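Local coordinates for protein AvrL567-A (Melampsora lini, PDB 2OPC) that acts as an avirulence protein of the flax rust fungus, probably a secreted effector whose recognition by matching flax resistance proteins triggers plant defence, at residues V34-E39 with D117-K122; S25-G30 with K47-E52; T42-K47 with R75-V80. All coordinates share one frame; numbering follows the deposited sequence.

Contact 1. Residues V34-E39 with D117-K122; sequences VKWDNE and DYIKIK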
loop_
_atom_site.group_PDB
_atom_site.type_symbol
_atom_site.label_atom_id
_atom_site.label_comp_id
_atom_site.label_asym_id
_atom_site.label_seq_id
_atom_site.Cartn_x
_atom_site.Cartn_y
_atom_site.Cartn_z
ATOM N N VAL A 34 5.408 -0.266 5.329
ATOM C CA VAL A 34 5.466 -0.239 3.868
ATOM C C VAL A 34 6.720 0.476 3.404
ATOM O O VAL A 34 7.050 1.530 3.965
ATOM C CB VAL A 34 4.223 0.484 3.262
ATOM C CG1 VAL A 34 4.121 0.249 1.749
ATOM C CG2 VAL A 34 2.944 0.031 3.941
ATOM N N LYS A 35 7.391 -0.056 2.382
ATOM C CA LYS A 35 8.511 0.669 1.752
ATOM C C LYS A 35 8.418 0.412 0.250
ATOM O O LYS A 35 7.584 -0.381 -0.192
ATOM C CB LYS A 35 9.885 0.192 2.294
ATOM C CG LYS A 35 10.250 -1.224 1.839
ATOM C CD LYS A 35 11.661 -1.578 2.266
ATOM C CE LYS A 35 12.033 -2.963 1.731
ATOM N NZ LYS A 35 13.481 -3.273 2.034
ATOM N N TRP A 36 9.275 1.064 -0.532
ATOM C CA TRP A 36 9.320 0.777 -1.952
ATOM C C TRP A 36 10.238 -0.374 -2.267
ATOM O O TRP A 36 11.235 -0.603 -1.585
ATOM C CB TRP A 36 9.780 2.023 -2.744
ATOM C CG TRP A 36 8.767 3.107 -2.789
ATOM C CD1 TRP A 36 8.824 4.345 -2.184
ATOM C CD2 TRP A 36 7.561 3.080 -3.538
ATOM N NE1 TRP A 36 7.699 5.076 -2.468
ATOM C CE2 TRP A 36 6.910 4.326 -3.318
ATOM C CE3 TRP A 36 6.953 2.114 -4.368
ATOM C CZ2 TRP A 36 5.689 4.643 -3.931
ATOM C CZ3 TRP A 36 5.732 2.422 -4.962
ATOM C CH2 TRP A 36 5.106 3.678 -4.728
ATOM N N ASP A 37 9.957 -1.049 -3.387
ATOM C CA ASP A 37 10.771 -2.184 -3.790
ATOM C C ASP A 37 12.177 -1.799 -4.129
ATOM O O ASP A 37 13.131 -2.512 -3.752
ATOM C CB ASP A 37 10.076 -2.988 -4.913
ATOM C CG ASP A 37 9.752 -2.147 -6.169
ATOM O OD1 ASP A 37 9.640 -0.910 -6.130
ATOM O OD2 ASP A 37 9.613 -2.768 -7.247
ATOM N N ASN A 38 12.314 -0.682 -4.828
ATOM C CA ASN A 38 13.612 -0.137 -5.250
ATOM C C ASN A 38 13.427 1.288 -5.782
ATOM O O ASN A 38 12.331 1.878 -5.684
ATOM C CB ASN A 38 14.285 -1.052 -6.293
ATOM C CG ASN A 38 13.402 -1.295 -7.479
ATOM O OD1 ASN A 38 12.841 -0.371 -8.059
ATOM N ND2 ASN A 38 13.230 -2.576 -7.829
ATOM N N GLU A 39 14.489 1.886 -6.300
ATOM C CA GLU A 39 14.436 3.281 -6.691
ATOM C C GLU A 39 13.465 3.574 -7.821
ATOM O O GLU A 39 13.022 4.663 -7.995
ATOM C CB GLU A 39 15.829 3.855 -7.000
ATOM C CG GLU A 39 16.356 3.512 -8.346
ATOM C CD GLU A 39 17.164 4.639 -9.009
ATOM O OE1 GLU A 39 17.859 5.316 -8.258
ATOM O OE2 GLU A 39 17.081 4.815 -10.242
ATOM N N ASP A 117 4.723 12.950 -6.259
ATOM C CA ASP A 117 3.362 12.401 -6.221
ATOM C C ASP A 117 3.238 11.413 -5.057
ATOM O O ASP A 117 4.227 11.038 -4.457
ATOM C CB ASP A 117 3.124 11.528 -7.413
ATOM C CG ASP A 117 3.133 12.218 -8.668
ATOM O OD1 ASP A 117 2.970 13.501 -8.671
ATOM O OD2 ASP A 117 3.282 11.433 -9.690
ATOM N N TYR A 118 2.003 10.974 -4.796
ATOM C CA TYR A 118 1.767 9.911 -3.805
ATOM C C TYR A 118 0.694 8.964 -4.336
ATOM O O TYR A 118 -0.098 9.273 -5.206
ATOM C CB TYR A 118 1.354 10.486 -2.431
ATOM C CG TYR A 118 0.115 11.342 -2.457
ATOM C CD1 TYR A 118 -1.128 10.810 -2.131
ATOM C CD2 TYR A 118 0.162 12.683 -2.850
ATOM C CE1 TYR A 118 -2.272 11.576 -2.159
ATOM C CE2 TYR A 118 -1.002 13.469 -2.871
ATOM C CZ TYR A 118 -2.217 12.916 -2.531
ATOM O OH TYR A 118 -3.386 13.684 -2.575
ATOM N N ILE A 119 0.688 7.760 -3.734
ATOM C CA ILE A 119 -0.459 6.848 -3.863
ATOM C C ILE A 119 -1.188 6.859 -2.516
ATOM O O ILE A 119 -0.693 7.316 -1.497
ATOM C CB ILE A 119 -0.042 5.394 -4.254
ATOM C CG1 ILE A 119 0.772 4.685 -3.143
ATOM C CG2 ILE A 119 0.736 5.427 -5.579
ATOM C CD1 ILE A 119 1.095 3.238 -3.504
ATOM N N LYS A 120 -2.443 6.407 -2.585
ATOM C CA LYS A 120 -3.296 6.275 -1.367
ATOM C C LYS A 120 -3.573 4.811 -1.124
ATOM O O LYS A 120 -4.222 4.170 -1.955
ATOM C CB LYS A 120 -4.627 6.992 -1.573
ATOM C CG LYS A 120 -4.537 8.507 -1.732
ATOM C CD LYS A 120 -5.985 9.097 -1.921
ATOM C CE LYS A 120 -5.963 10.543 -2.245
ATOM N NZ LYS A 120 -7.363 11.023 -2.246
ATOM N N ILE A 121 -3.124 4.317 0.040
ATOM C CA ILE A 121 -3.285 2.874 0.376
ATOM C C ILE A 121 -3.812 2.727 1.789
ATOM O O ILE A 121 -3.656 3.595 2.645
ATOM C CB ILE A 121 -1.975 2.062 0.188
ATOM C CG1 ILE A 121 -0.817 2.734 0.940
ATOM C CG2 ILE A 121 -1.703 1.913 -1.312
ATOM C CD1 ILE A 121 0.540 1.937 0.866
ATOM N N LYS A 122 -4.500 1.597 2.012
ATOM C CA LYS A 122 -4.983 1.281 3.361
ATOM C C LYS A 122 -5.267 -0.224 3.428
ATOM O O LYS A 122 -5.333 -0.909 2.410
ATOM C CB LYS A 122 -6.266 2.068 3.677
ATOM C CG LYS A 122 -7.449 1.677 2.785
ATOM C CD LYS A 122 -8.672 2.572 3.094
ATOM C CE LYS A 122 -9.812 2.223 2.181
ATOM N NZ LYS A 122 -11.037 2.953 2.637
#
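V34 and I121 point at each other from facing strands and meet tip to tip, V34 CG1 lying 4.1 Å from I121 CD1. On the valine, CG1 stands anti to the backbone N (chi1 -168°) and makes the closer approach; CG2 also faces I121 CD1 while packing on L28. I121 stretches to meet it: its chi2 of 177° is extended, so CD1 is carried straight out from the strand. Further along, W36 offers the far corner of its benzo ring to I119, with CH2 4.2 Å from I119 CD1. The methyl comes up obliquely to the indole. W36 CB leaves its strand across the direction of D117-K122, and the ring then brings CH2 nearer to I119. The four side chains are buried where two antiparallel sheets lie face to face in a beta-sandwich, strand 32-36 belonging to one and strand 118-125 to the other. The CA atoms of V34 and I121 are 9.9 Å apart, a gap closed by side chains with no hydrogen bond between the two segments. F18 stacks on W36 and also touches V34, I119 and I121, adding an aromatic side to the cluster. The polar end of the indole is satisfied from strand 16-19, where Y19 O takes the NE1 hydrogen. On the isoleucine side, I119 CD1 also rests 3.8 Å from I121 CG2, so the two methyl-bearing branches pack together along their strand.

Contact 2. Residues S25-G30 with K47-E52; sequences SVILSG and KWIGGE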
loop_
_atom_site.group_PDB
_atom_site.type_symbol
_atom_site.label_atom_id
_atom_site.label_comp_id
_atom_site.label_asym_id
_atom_site.label_seq_id
_atom_site.Cartn_x
_atom_site.Cartn_y
_atom_site.Cartn_z
ATOM N N SER A 25 8.619 5.676 3.824
ATOM C CA SER A 25 8.153 4.485 4.521
ATOM C C SER A 25 7.012 4.882 5.424
ATOM O O SER A 25 7.135 5.841 6.173
ATOM C CB SER A 25 9.282 3.798 5.333
ATOM O OG SER A 25 8.841 2.542 5.877
ATOM N N VAL A 26 5.900 4.130 5.359
ATOM C CA VAL A 26 4.698 4.442 6.131
ATOM C C VAL A 26 4.220 3.215 6.903
ATOM O O VAL A 26 4.771 2.108 6.704
ATOM C CB VAL A 26 3.545 5.010 5.275
ATOM C CG1 VAL A 26 3.933 6.322 4.604
ATOM C CG2 VAL A 26 3.031 4.037 4.220
ATOM N N ILE A 27 3.219 3.396 7.773
ATOM C CA ILE A 27 2.598 2.301 8.514
ATOM C C ILE A 27 1.097 2.356 8.317
ATOM O O ILE A 27 0.498 3.445 8.410
ATOM C CB ILE A 27 2.967 2.360 9.986
ATOM C CG1 ILE A 27 4.464 2.198 10.167
ATOM C CG2 ILE A 27 2.261 1.228 10.745
ATOM C CD1 ILE A 27 4.937 2.506 11.593
ATOM N N LEU A 28 0.495 1.221 8.010
ATOM C CA LEU A 28 -0.950 1.125 7.823
ATOM C C LEU A 28 -1.600 0.504 9.037
ATOM O O LEU A 28 -1.261 -0.627 9.428
ATOM C CB LEU A 28 -1.258 0.279 6.590
ATOM C CG LEU A 28 -0.532 0.637 5.296
ATOM C CD1 LEU A 28 -0.955 -0.265 4.164
ATOM C CD2 LEU A 28 -0.803 2.132 4.934
ATOM N N SER A 29 -2.505 1.270 9.668
ATOM C CA SER A 29 -3.329 0.768 10.793
ATOM C C SER A 29 -2.509 0.270 11.983
ATOM O O SER A 29 -3.020 -0.487 12.795
ATOM C CB SER A 29 -4.301 -0.297 10.300
ATOM O OG SER A 29 -5.188 0.237 9.327
ATOM N N GLY A 30 -1.257 0.689 12.095
ATOM C CA GLY A 30 -0.394 0.144 13.137
ATOM C C GLY A 30 -0.024 -1.320 12.978
ATOM O O GLY A 30 0.537 -1.960 13.912
ATOM N N LYS A 47 5.673 -5.396 5.573
ATOM C CA LYS A 47 6.140 -6.231 6.674
ATOM C C LYS A 47 5.263 -6.054 7.909
ATOM O O LYS A 47 5.008 -4.932 8.347
ATOM C CB LYS A 47 7.597 -5.905 7.012
ATOM C CG LYS A 47 8.320 -7.008 7.768
ATOM C CD LYS A 47 9.825 -6.903 7.590
ATOM C CE LYS A 47 10.564 -7.535 8.759
ATOM N NZ LYS A 47 12.042 -7.457 8.589
ATOM N N TRP A 48 4.805 -7.170 8.465
ATOM C CA TRP A 48 3.918 -7.148 9.622
ATOM C C TRP A 48 4.673 -6.745 10.878
ATOM O O TRP A 48 5.698 -7.360 11.202
ATOM C CB TRP A 48 3.347 -8.552 9.825
ATOM C CG TRP A 48 2.403 -8.646 10.983
ATOM C CD1 TRP A 48 2.710 -9.058 12.262
ATOM C CD2 TRP A 48 0.996 -8.333 10.985
ATOM N NE1 TRP A 48 1.584 -9.021 13.035
ATOM C CE2 TRP A 48 0.522 -8.573 12.285
ATOM C CE3 TRP A 48 0.081 -7.898 10.005
ATOM C CZ2 TRP A 48 -0.802 -8.393 12.640
ATOM C CZ3 TRP A 48 -1.230 -7.721 10.347
ATOM C CH2 TRP A 48 -1.679 -7.955 11.666
ATOM N N ILE A 49 4.123 -5.744 11.577
ATOM C CA ILE A 49 4.711 -5.216 12.856
ATOM C C ILE A 49 3.605 -5.029 13.881
ATOM O O ILE A 49 3.745 -4.204 14.814
ATOM C CB ILE A 49 5.441 -3.893 12.699
ATOM C CG1 ILE A 49 4.548 -2.875 12.009
ATOM C CG2 ILE A 49 6.750 -4.144 11.989
ATOM C CD1 ILE A 49 4.870 -1.448 12.321
ATOM N N GLY A 50 2.533 -5.807 13.708
ATOM C CA GLY A 50 1.294 -5.686 14.521
ATOM C C GLY A 50 1.153 -6.664 15.654
ATOM O O GLY A 50 0.032 -6.912 16.136
ATOM N N GLY A 51 2.274 -7.228 16.092
ATOM C CA GLY A 51 2.279 -8.131 17.228
ATOM C C GLY A 51 2.035 -9.572 16.825
ATOM O O GLY A 51 1.521 -9.845 15.740
ATOM N N GLU A 52 2.404 -10.498 17.703
ATOM C CA GLU A 52 2.271 -11.921 17.418
ATOM C C GLU A 52 0.810 -12.356 17.454
ATOM O O GLU A 52 0.034 -11.890 18.289
ATOM C CB GLU A 52 3.089 -12.746 18.414
ATOM C CG GLU A 52 3.417 -14.150 17.934
HETATM O O HOH W 1 3.005 -1.245 15.498
#
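I49 has the most area buried here, and its CD1 touches both the tip methyl CD1 (4.0 Å) and the branch methyl CG2 (4.1 Å) of I27. The two residues sit at one end of a three-stranded antiparallel sheet, I27 on edge strand 25-28 and I49 just past the other edge strand, 44-48, with strand 32-36 running between them. Their side chains cross at about a right angle, on the exposed surface. I49 points at the other segment, and its CG1 is wedged between the backbone N and carbonyl carbon (chi1 52°), from where CD1 reaches I27. G30, in the turn that joins strands 25-28 and 32-36, comes second in buried area and works through its backbone: G30 O lies 3.9 Å from G50 CA. A single water gives one hydrogen to G30 O (3.0 Å) and one to I49 O (3.1 Å), bridging two acceptors 4.0 Å apart. Beyond I49 the chain folds back over W48, with G50 N 3.4 Å above one face of the indole toward its rim. The loop is pinned by W48 NE1, which donates almost straight (176°) and in the ring plane to G51 O, 2.8 Å away.

Contact 3. Residues T42-K47 with R75-V80; sequences TMPLFK and RSLGTV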
loop_
_atom_site.group_PDB
_atom_site.type_symbol
_atom_site.label_atom_id
_atom_site.label_comp_id
_atom_site.label_asym_id
_atom_site.label_seq_id
_atom_site.Cartn_x
_atom_site.Cartn_y
_atom_site.Cartn_z
ATOM N N THR A 42 8.219 0.614 -8.277
ATOM C CA THR A 42 7.215 -0.061 -9.101
ATOM C C THR A 42 6.162 -0.717 -8.243
ATOM O O THR A 42 5.062 -0.989 -8.701
ATOM C CB THR A 42 7.784 -1.112 -10.123
ATOM O OG1 THR A 42 8.190 -2.281 -9.393
ATOM C CG2 THR A 42 8.971 -0.566 -10.896
ATOM N N MET A 43 6.482 -1.006 -6.997
ATOM C CA MET A 43 5.478 -1.598 -6.109
ATOM C C MET A 43 5.879 -1.421 -4.663
ATOM O O MET A 43 7.070 -1.415 -4.339
ATOM C CB MET A 43 5.303 -3.077 -6.370
ATOM C CG MET A 43 6.526 -3.879 -5.992
ATOM S SD MET A 43 6.348 -5.635 -6.310
ATOM C CE MET A 43 6.460 -5.621 -8.082
ATOM N N PRO A 44 4.878 -1.325 -3.785
ATOM C CA PRO A 44 5.174 -1.324 -2.357
ATOM C C PRO A 44 5.483 -2.721 -1.864
ATOM O O PRO A 44 4.999 -3.703 -2.409
ATOM C CB PRO A 44 3.865 -0.867 -1.719
ATOM C CG PRO A 44 2.809 -1.262 -2.683
ATOM C CD PRO A 44 3.426 -1.200 -4.060
ATOM N N LEU A 45 6.313 -2.796 -0.822
ATOM C CA LEU A 45 6.597 -4.026 -0.078
ATOM C C LEU A 45 6.132 -3.828 1.357
ATOM O O LEU A 45 6.122 -2.702 1.841
ATOM C CB LEU A 45 8.098 -4.380 -0.066
ATOM C CG LEU A 45 8.704 -4.580 -1.469
ATOM C CD1 LEU A 45 10.171 -4.891 -1.352
ATOM C CD2 LEU A 45 8.025 -5.687 -2.305
ATOM N N PHE A 46 5.767 -4.938 2.028
ATOM C CA PHE A 46 5.048 -4.904 3.307
ATOM C C PHE A 46 5.735 -5.803 4.309
ATOM O O PHE A 46 6.304 -6.820 3.977
ATOM C CB PHE A 46 3.633 -5.401 3.079
ATOM C CG PHE A 46 2.888 -4.583 2.100
ATOM C CD1 PHE A 46 2.207 -3.410 2.502
ATOM C CD2 PHE A 46 2.798 -4.993 0.768
ATOM C CE1 PHE A 46 1.500 -2.655 1.579
ATOM C CE2 PHE A 46 2.110 -4.214 -0.192
ATOM C CZ PHE A 46 1.427 -3.054 0.223
ATOM N N LYS A 47 5.673 -5.396 5.573
ATOM C CA LYS A 47 6.140 -6.231 6.674
ATOM C C LYS A 47 5.263 -6.054 7.909
ATOM O O LYS A 47 5.008 -4.932 8.347
ATOM C CB LYS A 47 7.597 -5.905 7.012
ATOM C CG LYS A 47 8.320 -7.008 7.768
ATOM C CD LYS A 47 9.825 -6.903 7.590
ATOM C CE LYS A 47 10.564 -7.535 8.759
ATOM N NZ LYS A 47 12.042 -7.457 8.589
ATOM N N ARG A 75 -9.503 -0.092 -5.489
ATOM C CA ARG A 75 -9.034 -1.341 -6.068
ATOM C C ARG A 75 -8.136 -2.038 -5.035
ATOM O O ARG A 75 -7.925 -1.507 -3.944
ATOM C CB ARG A 75 -8.289 -1.090 -7.393
ATOM C CG ARG A 75 -9.237 -0.936 -8.617
ATOM C CD ARG A 75 -10.146 0.281 -8.546
ATOM N NE ARG A 75 -10.748 0.589 -9.847
ATOM C CZ ARG A 75 -11.503 1.657 -10.068
ATOM N NH1 ARG A 75 -11.765 2.505 -9.082
ATOM N NH2 ARG A 75 -11.967 1.900 -11.282
ATOM N N SER A 76 -7.674 -3.239 -5.357
ATOM C CA SER A 76 -6.826 -3.973 -4.418
ATOM C C SER A 76 -5.491 -4.295 -5.037
ATOM O O SER A 76 -5.427 -4.657 -6.235
ATOM C CB SER A 76 -7.512 -5.281 -4.030
ATOM O OG SER A 76 -6.621 -6.070 -3.218
ATOM N N LEU A 77 -4.448 -4.164 -4.229
ATOM C CA LEU A 77 -3.119 -4.608 -4.668
ATOM C C LEU A 77 -2.869 -6.092 -4.357
ATOM O O LEU A 77 -1.879 -6.690 -4.799
ATOM C CB LEU A 77 -2.018 -3.773 -4.026
ATOM C CG LEU A 77 -1.900 -2.320 -4.448
ATOM C CD1 LEU A 77 -0.798 -1.677 -3.665
ATOM C CD2 LEU A 77 -1.560 -2.183 -5.940
ATOM N N GLY A 78 -3.768 -6.702 -3.619
ATOM C CA GLY A 78 -3.562 -8.054 -3.153
ATOM C C GLY A 78 -3.705 -8.080 -1.642
ATOM O O GLY A 78 -4.333 -7.178 -1.077
ATOM N N THR A 79 -3.196 -9.126 -1.005
ATOM C CA THR A 79 -3.348 -9.265 0.446
ATOM C C THR A 79 -2.024 -9.337 1.162
ATOM O O THR A 79 -0.982 -9.715 0.569
ATOM C CB THR A 79 -4.157 -10.527 0.812
ATOM O OG1 THR A 79 -3.441 -11.677 0.376
ATOM C CG2 THR A 79 -5.534 -10.508 0.181
ATOM N N VAL A 80 -2.067 -8.960 2.433
ATOM C CA VAL A 80 -0.927 -9.157 3.327
ATOM C C VAL A 80 -1.399 -9.870 4.569
ATOM O O VAL A 80 -2.605 -10.001 4.792
ATOM C CB VAL A 80 -0.270 -7.817 3.682
ATOM C CG1 VAL A 80 0.344 -7.157 2.412
ATOM C CG2 VAL A 80 -1.274 -6.855 4.346
#
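S76 OG takes part in several hydrogen bonds: it accepts from G78 N at 2.9 Å (153° at the hydrogen), pairs with N94 OD1, and has a weak bond to V61 O. The bond to G78 N makes an ST turn and spans L77; the backbone departs from strand geometry at L77 and G78. With the strand bent in this way, L77 and V80, rather than L77 and T79, both point at T42-K47. L77 meets P44 tip to tip, its CD1 3.8 Å from P44 CG at the outer corner of the proline ring; an extended chi2 (178°) sends that methyl outward. V80 instead lies across F46 at about a right angle. Its CG1 sits over one ring face, 4.0 Å from the centroid and 28° off the normal, a CH-pi contact displaced toward the root of the ring, as the 3.6 Å from V80 CG1 to F46 CG confirms. These two apolar pairs join outermost strands of the two sheets of the beta-sandwich, 44-48 of the three-stranded sheet and 75-81 of the four-stranded one, yet the contact is buried. V61 of the neighbouring strand 58-63 touches both F46 and V80, while V34 and V32 pack against F46 from its own sheet. The same strand 58-63 bears C60 and H62, the cobalt ligands, and S76 packs against C60.

Contacts 1 and 3 are neighbouring parts of one interior, their centres about 9 Å apart: both join the two sheets, and strands 32-36 and 44-48 lie side by side, with L45 N bonded to K35 O at 2.8 Å. D37 OD2 and T42 OG1, 2.6 Å apart, tie the loops beyond. Contact 2 lies about 14 Å from contact 1 and 13 Å from contact 3, centre to centre, at the surface end of the same three-stranded sheet; it shares K47 with contact 3, and its S25 OG bonds V34 O at 2.8 Å. Cobalt, held by C60 and H62, is about 9 Å from the L77 side chain and 11 Å from that of I121.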